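Local coordinates for arginase (Thermus thermophilus, PDB 2EF5), which probably hydrolyses L-arginine to L-ornithine and urea, using two manganese ions bound in each subunit, at residues 117-122 with 217-222. Sequence-based numbering, arbitrary orientation.
With MN (manganese (II) ion), chain G; MN (manganese (II) ion), chain H.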
loop_
_atom_site.group_PDB
_atom_site.type_symbol
_atom_site.label_atom_id
_atom_site.label_comp_id
_atom_site.label_asym_id
_atom_site.label_seq_id
_atom_site.Cartn_x
_atom_site.Cartn_y
_atom_site.Cartn_z
ATOM N N VAL A 117 -24.569 17.826 -1.843
ATOM C CA VAL A 117 -23.645 18.527 -0.950
ATOM C C VAL A 117 -24.232 18.354 0.436
ATOM O O VAL A 117 -25.176 19.044 0.833
ATOM C CB VAL A 117 -23.543 20.010 -1.373
ATOM C CG1 VAL A 117 -22.341 20.665 -0.725
ATOM C CG2 VAL A 117 -23.450 20.089 -2.891
ATOM N N ASP A 118 -23.624 17.439 1.183
ATOM C CA ASP A 118 -24.162 17.039 2.465
ATOM C C ASP A 118 -23.084 16.449 3.362
ATOM O O ASP A 118 -22.094 15.906 2.872
ATOM C CB ASP A 118 -25.171 15.945 2.145
ATOM C CG ASP A 118 -26.211 15.762 3.196
ATOM O OD1 ASP A 118 -25.876 15.679 4.397
ATOM O OD2 ASP A 118 -27.382 15.674 2.776
ATOM N N ALA A 119 -23.289 16.526 4.676
ATOM C CA ALA A 119 -22.336 15.940 5.615
ATOM C C ALA A 119 -22.620 14.436 5.634
ATOM O O ALA A 119 -21.784 13.642 6.076
ATOM C CB ALA A 119 -22.525 16.518 7.005
ATOM N N HIS A 120 -23.806 14.055 5.158
ATOM C CA HIS A 120 -24.196 12.646 5.101
ATOM C C HIS A 120 -24.444 12.230 3.658
ATOM O O HIS A 120 -24.572 13.079 2.779
ATOM C CB HIS A 120 -25.462 12.406 5.926
ATOM C CG HIS A 120 -25.365 12.903 7.331
ATOM N ND1 HIS A 120 -25.716 14.185 7.696
ATOM C CD2 HIS A 120 -24.902 12.306 8.459
ATOM C CE1 HIS A 120 -25.474 14.361 8.985
ATOM N NE2 HIS A 120 -24.979 13.233 9.469
ATOM N N ALA A 121 -24.520 10.924 3.422
ATOM C CA ALA A 121 -24.738 10.391 2.081
ATOM C C ALA A 121 -26.203 10.093 1.785
ATOM O O ALA A 121 -26.584 9.976 0.620
ATOM C CB ALA A 121 -23.909 9.131 1.886
ATOM N N ASP A 122 -27.014 9.977 2.832
ATOM C CA ASP A 122 -28.438 9.678 2.681
ATOM C C ASP A 122 -28.616 8.520 1.705
ATOM O O ASP A 122 -29.533 8.527 0.879
ATOM C CB ASP A 122 -29.200 10.896 2.149
ATOM C CG ASP A 122 -29.150 12.076 3.098
ATOM O OD1 ASP A 122 -29.243 11.861 4.324
ATOM O OD2 ASP A 122 -29.033 13.218 2.615
ATOM N N ASP A 217 -27.622 20.417 1.559
ATOM C CA ASP A 217 -28.036 20.178 2.932
ATOM C C ASP A 217 -27.215 21.147 3.775
ATOM O O ASP A 217 -25.989 21.167 3.685
ATOM C CB ASP A 217 -27.718 18.740 3.350
ATOM C CG ASP A 217 -28.289 18.394 4.707
ATOM O OD1 ASP A 217 -28.154 19.214 5.636
ATOM O OD2 ASP A 217 -28.870 17.299 4.856
ATOM N N ALA A 218 -27.894 21.953 4.584
ATOM C CA ALA A 218 -27.224 22.942 5.419
ATOM C C ALA A 218 -26.140 22.348 6.300
ATOM O O ALA A 218 -25.171 23.032 6.629
ATOM C CB ALA A 218 -28.252 23.672 6.293
ATOM N N ASP A 219 -26.289 21.083 6.683
ATOM C CA ASP A 219 -25.304 20.476 7.560
ATOM C C ASP A 219 -23.944 20.200 6.939
ATOM O O ASP A 219 -23.059 19.714 7.623
ATOM C CB ASP A 219 -25.849 19.195 8.204
ATOM C CG ASP A 219 -25.932 18.028 7.239
ATOM O OD1 ASP A 219 -25.395 18.094 6.118
ATOM O OD2 ASP A 219 -26.541 17.015 7.626
ATOM N N VAL A 220 -23.765 20.504 5.654
ATOM C CA VAL A 220 -22.466 20.275 5.024
ATOM C C VAL A 220 -21.500 21.344 5.535
ATOM O O VAL A 220 -20.290 21.143 5.572
ATOM C CB VAL A 220 -22.549 20.360 3.477
ATOM C CG1 VAL A 220 -22.753 21.800 3.034
ATOM C CG2 VAL A 220 -21.291 19.781 2.861
ATOM N N LEU A 221 -22.058 22.480 5.932
ATOM C CA LEU A 221 -21.270 23.593 6.444
ATOM C C LEU A 221 -20.828 23.256 7.851
ATOM O O LEU A 221 -21.518 22.537 8.564
ATOM C CB LEU A 221 -22.111 24.868 6.482
ATOM C CG LEU A 221 -22.624 25.379 5.139
ATOM C CD1 LEU A 221 -23.652 26.467 5.372
ATOM C CD2 LEU A 221 -21.456 25.893 4.306
ATOM N N ASP A 222 -19.684 23.777 8.262
ATOM C CA ASP A 222 -19.219 23.491 9.606
ATOM C C ASP A 222 -20.295 23.972 10.582
ATOM O O ASP A 222 -20.930 25.002 10.351
ATOM C CB ASP A 222 -17.899 24.214 9.891
ATOM C CG ASP A 222 -17.233 23.704 11.136
ATOM O OD1 ASP A 222 -16.654 22.594 11.086
ATOM O OD2 ASP A 222 -17.307 24.391 12.180
HETATM MN MN MN G . -27.368 15.707 6.042
HETATM MN MN MN H . -29.143 15.122 3.768
#
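Asp-217 N donates a hydrogen bond to Val-117 O (2.9 Å), joining the ends of two neighbouring parallel strands where the chains turn toward the metal site. With CG anti to the backbone N (chi1 -173°), the carboxylate of Asp-217 lies beside that of Asp-118, and its OD2 alone joins both manganese ions, 2.5 Å from the chain G ion. Asp-118 bridges the same pair differently, OD1 on the chain G ion and OD2 on the chain H ion, its carboxylate plane turned 61° from that of Asp-217. Asp-118 OD2 lies 3.0 Å from Asp-217 OD2, a closeness that the shared chain H ion would offset. Two Asx turns fix these bridges: Asp-217 OD1 accepts from Asp-219 N, and Asp-118 OD1 from His-120 N. Asp-219 OD2 binds the chain G ion at 2.2 Å, while its OD1 accepts from Ala-119 N (3.0 Å), met from above the carboxylate plane. His-120 ND1 is a longer ligand of that ion, at 2.8 Å, the ion lying in the plane of the ring. Asp-122 OD2 and His-96 complete the protein ligands of the chain H ion, giving the binuclear manganese centre of the arginase family. Val-220 CG2 packs on Val-117 CG1 (3.8 Å). The contact crowns the C-terminal ends of strands 113-117 and 212-217 in the parallel sheet, with helix 239-252 against Val-117 and helix 272-284 against Ala-218.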